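Local coordinates for protein aminotransferase class I and II (PDB 3OP7) that probably catalyses pyridoxal-phosphate-dependent transfer of amino groups, as a member of the class I and II aminotransferase family, at residues S192-V204 / Y300-K312. Sequence-based numbering, arbitrary orientation.
Sequences SDEVYRSFSELDV and YIRPAVVSTSFVK. With EDO (1,2-ethanediol), chain I.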
# COMPACT_ATOMS: atom_id res chain seq x y z
N SER A 192 1.01 17.70 5.84
CA SER A 192 -0.24 18.24 5.30
C SER A 192 -0.77 17.37 4.15
O SER A 192 -0.14 17.25 3.10
CB SER A 192 0.01 19.67 4.82
OG SER A 192 -1.20 20.27 4.35
N ASP A 193 -1.88 16.69 4.40
CA ASP A 193 -2.56 15.92 3.40
C ASP A 193 -3.41 16.89 2.56
O ASP A 193 -4.39 17.51 3.05
CB ASP A 193 -3.39 14.83 4.09
CG ASP A 193 -4.32 14.06 3.14
OD1 ASP A 193 -4.71 14.56 2.07
OD2 ASP A 193 -4.77 12.99 3.55
N GLU A 194 -2.96 17.07 1.33
CA GLU A 194 -3.45 18.06 0.43
C GLU A 194 -4.20 17.49 -0.75
O GLU A 194 -4.26 18.11 -1.81
CB GLU A 194 -2.30 19.00 0.00
CG GLU A 194 -1.76 19.73 1.21
CD GLU A 194 -0.49 20.55 1.04
OE1 GLU A 194 0.24 20.38 0.04
OE2 GLU A 194 -0.25 21.42 1.94
N VAL A 195 -4.83 16.33 -0.59
CA VAL A 195 -5.61 15.77 -1.71
C VAL A 195 -6.70 16.71 -2.24
O VAL A 195 -7.02 16.64 -3.43
CB VAL A 195 -6.22 14.36 -1.40
CG1 VAL A 195 -5.09 13.30 -1.19
CG2 VAL A 195 -7.20 14.37 -0.22
N TYR A 196 -7.28 17.52 -1.37
CA TYR A 196 -8.31 18.48 -1.76
C TYR A 196 -7.74 19.84 -2.08
O TYR A 196 -7.61 20.71 -1.20
CB TYR A 196 -9.39 18.64 -0.69
CG TYR A 196 -10.17 17.34 -0.50
CD1 TYR A 196 -11.03 16.89 -1.50
CD2 TYR A 196 -10.07 16.59 0.64
CE1 TYR A 196 -11.74 15.76 -1.36
CE2 TYR A 196 -10.79 15.43 0.78
CZ TYR A 196 -11.63 15.04 -0.22
OH TYR A 196 -12.39 13.91 -0.12
N ARG A 197 -7.36 20.01 -3.34
CA ARG A 197 -7.00 21.34 -3.91
C ARG A 197 -8.23 22.22 -3.99
O ARG A 197 -9.21 21.90 -4.69
CB ARG A 197 -6.40 21.19 -5.32
CG ARG A 197 -5.70 22.43 -5.91
CD ARG A 197 -5.78 22.50 -7.46
NE ARG A 197 -5.54 23.86 -7.99
CZ ARG A 197 -6.47 24.63 -8.55
NH1 ARG A 197 -7.72 24.22 -8.67
NH2 ARG A 197 -6.13 25.83 -9.00
N SER A 198 -8.18 23.36 -3.32
CA SER A 198 -9.27 24.26 -3.43
C SER A 198 -9.37 24.85 -4.85
O SER A 198 -8.37 25.26 -5.42
CB SER A 198 -9.12 25.42 -2.43
OG SER A 198 -10.19 26.33 -2.56
N PHE A 199 -10.60 24.98 -5.34
CA PHE A 199 -10.89 25.66 -6.59
C PHE A 199 -11.44 27.04 -6.32
O PHE A 199 -11.93 27.72 -7.22
CB PHE A 199 -11.90 24.86 -7.43
CG PHE A 199 -11.30 23.67 -8.10
CD1 PHE A 199 -10.93 22.56 -7.34
CD2 PHE A 199 -11.10 23.63 -9.49
CE1 PHE A 199 -10.38 21.44 -7.92
CE2 PHE A 199 -10.51 22.46 -10.08
CZ PHE A 199 -10.18 21.37 -9.28
N SER A 200 -11.33 27.47 -5.07
CA SER A 200 -11.71 28.83 -4.69
C SER A 200 -10.66 29.83 -5.12
O SER A 200 -9.61 29.48 -5.65
CB SER A 200 -11.89 28.91 -3.17
OG SER A 200 -10.66 29.11 -2.50
N GLU A 201 -10.94 31.09 -4.82
CA GLU A 201 -9.97 32.14 -5.15
C GLU A 201 -8.97 32.40 -4.02
O GLU A 201 -8.04 33.20 -4.19
CB GLU A 201 -10.67 33.43 -5.60
CG GLU A 201 -11.02 33.43 -7.08
CD GLU A 201 -11.46 34.81 -7.57
OE1 GLU A 201 -10.71 35.78 -7.35
OE2 GLU A 201 -12.55 34.92 -8.17
N LEU A 202 -9.10 31.68 -2.90
CA LEU A 202 -8.15 31.83 -1.79
C LEU A 202 -6.74 31.46 -2.21
O LEU A 202 -6.52 30.60 -3.06
CB LEU A 202 -8.57 30.98 -0.59
CG LEU A 202 -9.87 31.36 0.13
CD1 LEU A 202 -10.27 30.28 1.14
CD2 LEU A 202 -9.66 32.67 0.83
N ASP A 203 -5.77 32.13 -1.58
CA ASP A 203 -4.37 31.82 -1.79
C ASP A 203 -4.00 30.65 -0.86
O ASP A 203 -3.86 30.83 0.35
CB ASP A 203 -3.52 33.06 -1.48
CG ASP A 203 -2.03 32.83 -1.63
OD1 ASP A 203 -1.59 31.75 -2.10
OD2 ASP A 203 -1.29 33.74 -1.27
N VAL A 204 -3.86 29.46 -1.42
CA VAL A 204 -3.64 28.30 -0.60
C VAL A 204 -2.38 27.57 -1.07
O VAL A 204 -2.45 26.58 -1.82
CB VAL A 204 -4.86 27.34 -0.55
CG1 VAL A 204 -4.67 26.32 0.50
CG2 VAL A 204 -6.11 28.06 -0.19
N TYR A 300 -25.08 24.85 6.54
CA TYR A 300 -23.65 24.47 6.58
C TYR A 300 -22.69 25.65 6.42
O TYR A 300 -23.12 26.78 6.12
CB TYR A 300 -23.37 23.35 5.58
CG TYR A 300 -23.15 23.69 4.11
CD1 TYR A 300 -23.63 24.87 3.53
CD2 TYR A 300 -22.59 22.77 3.27
CE1 TYR A 300 -23.46 25.11 2.14
CE2 TYR A 300 -22.41 23.01 1.90
CZ TYR A 300 -22.84 24.18 1.35
OH TYR A 300 -22.68 24.41 -0.01
N ILE A 301 -21.39 25.35 6.65
CA ILE A 301 -20.30 26.24 6.25
C ILE A 301 -19.81 25.75 4.90
O ILE A 301 -19.18 24.67 4.81
CB ILE A 301 -19.12 26.25 7.24
CG1 ILE A 301 -19.59 26.61 8.67
CG2 ILE A 301 -18.07 27.26 6.77
CD1 ILE A 301 -20.02 28.01 8.79
N ARG A 302 -20.15 26.53 3.87
CA ARG A 302 -19.82 26.17 2.48
C ARG A 302 -18.34 25.84 2.33
O ARG A 302 -17.50 26.66 2.70
CB ARG A 302 -20.20 27.34 1.55
CG ARG A 302 -20.05 27.09 0.06
CD ARG A 302 -20.28 28.39 -0.67
NE ARG A 302 -20.35 28.27 -2.13
CZ ARG A 302 -19.37 28.53 -2.99
NH1 ARG A 302 -18.15 28.86 -2.59
NH2 ARG A 302 -19.60 28.44 -4.30
N PRO A 303 -18.03 24.65 1.78
CA PRO A 303 -16.63 24.22 1.59
C PRO A 303 -15.90 25.14 0.62
O PRO A 303 -16.53 25.85 -0.15
CB PRO A 303 -16.78 22.83 1.02
CG PRO A 303 -18.10 22.85 0.32
CD PRO A 303 -18.97 23.68 1.20
N ALA A 304 -14.58 25.11 0.64
CA ALA A 304 -13.81 25.99 -0.21
C ALA A 304 -13.71 25.38 -1.65
O ALA A 304 -12.62 25.24 -2.17
CB ALA A 304 -12.38 26.18 0.41
N VAL A 305 -14.86 25.12 -2.28
CA VAL A 305 -14.94 24.57 -3.65
C VAL A 305 -14.01 23.35 -3.74
O VAL A 305 -13.11 23.28 -4.58
CB VAL A 305 -14.68 25.65 -4.75
CG1 VAL A 305 -15.24 25.18 -6.10
CG2 VAL A 305 -15.31 27.04 -4.39
N VAL A 306 -14.29 22.40 -2.85
CA VAL A 306 -13.76 21.05 -2.91
C VAL A 306 -14.92 20.08 -2.73
O VAL A 306 -15.97 20.44 -2.19
CB VAL A 306 -12.63 20.80 -1.85
CG1 VAL A 306 -11.42 21.75 -2.10
CG2 VAL A 306 -13.13 20.98 -0.43
N SER A 307 -14.72 18.84 -3.11
CA SER A 307 -15.79 17.83 -3.22
C SER A 307 -16.23 17.16 -1.90
O SER A 307 -16.67 15.99 -1.93
CB SER A 307 -15.33 16.73 -4.23
OG SER A 307 -14.13 16.04 -3.85
N THR A 308 -16.05 17.82 -0.74
CA THR A 308 -16.62 17.28 0.50
C THR A 308 -17.34 18.41 1.21
O THR A 308 -17.00 19.59 1.07
CB THR A 308 -15.60 16.58 1.42
OG1 THR A 308 -16.26 16.05 2.60
CG2 THR A 308 -14.44 17.53 1.81
N SER A 309 -18.43 18.07 1.89
CA SER A 309 -19.14 19.04 2.71
C SER A 309 -19.69 18.37 3.95
O SER A 309 -19.81 17.13 4.03
CB SER A 309 -20.31 19.74 1.94
OG SER A 309 -21.34 18.82 1.63
N PHE A 310 -20.03 19.19 4.94
CA PHE A 310 -20.41 18.68 6.27
C PHE A 310 -21.61 19.51 6.65
O PHE A 310 -21.48 20.67 7.01
CB PHE A 310 -19.27 18.83 7.26
CG PHE A 310 -19.28 17.84 8.41
CD1 PHE A 310 -19.51 16.50 8.22
CD2 PHE A 310 -19.04 18.28 9.71
CE1 PHE A 310 -19.47 15.59 9.29
CE2 PHE A 310 -19.03 17.41 10.77
CZ PHE A 310 -19.21 16.05 10.56
N VAL A 311 -22.77 18.87 6.58
CA VAL A 311 -24.03 19.58 6.63
C VAL A 311 -24.66 19.34 7.99
O VAL A 311 -24.66 18.22 8.53
CB VAL A 311 -24.94 19.07 5.49
CG1 VAL A 311 -26.27 19.71 5.52
CG2 VAL A 311 -24.27 19.30 4.14
N LYS A 312 -25.14 20.42 8.58
CA LYS A 312 -25.75 20.38 9.91
C LYS A 312 -27.24 20.11 9.78
O LYS A 312 -27.96 20.93 9.21
CB LYS A 312 -25.53 21.71 10.62
CG LYS A 312 -25.83 21.67 12.10
CD LYS A 312 -25.73 23.07 12.70
CE LYS A 312 -25.62 23.06 14.22
NZ LYS A 312 -25.10 24.39 14.69
C1 EDO I . -8.00 25.64 -11.75
O1 EDO I . -7.06 26.53 -11.15
C2 EDO I . -8.37 26.19 -13.13
O2 EDO I . -9.42 25.40 -13.70
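Ser198 and Phe199 join the loop after strand 189-193 to the turn at Ala304-Val305 by two hydrogen bonds to successive backbone carbonyls. With chi1 at 179° the Ser198 hydroxyl swings away from its own N, and OG donates to Ala304 O at 2.7 Å, tilted modestly from the carbonyl plane. Phe199 N reaches Val305 O at 3.1 Å from above that carbonyl's plane, and the same oxygen lies at the edge of the Phe199 ring. As an acceptor, Ser198 OG takes Ser200 N (3.0 Å), closing an ST turn, and also the hydroxyl of Ser200; Ser200 OG in turn receives Leu202 N, so two consecutive ST turns share Ser200. Ala304, whose carbonyl takes the Ser198 hydroxyl, is the centre of an inverse gamma turn. Val305 CG1 packs on Phe199 CB at 3.6 Å, and Val306 CG1 on Tyr196 CB at 4.0 Å. Thr308 CG2 sits over one face of the Tyr196 ring, offset toward its rim, its OG1 hydrogen-bonded to Pro166 O, while Ser307 OG, bonded to Val27 O, meets the ring edge at Tyr196 CE1 (3.5 Å). At the start of the loop, Asp193 OD1 accepts Val195 N in an Asx turn, and OD2 bonds N1 of the cofactor on the modified lysine at position 222. An aspartate paired with the pyridine nitrogen is characteristic of fold-type I PLP enzymes; here the loop that follows it is tied to the segment leading into strand 309-313.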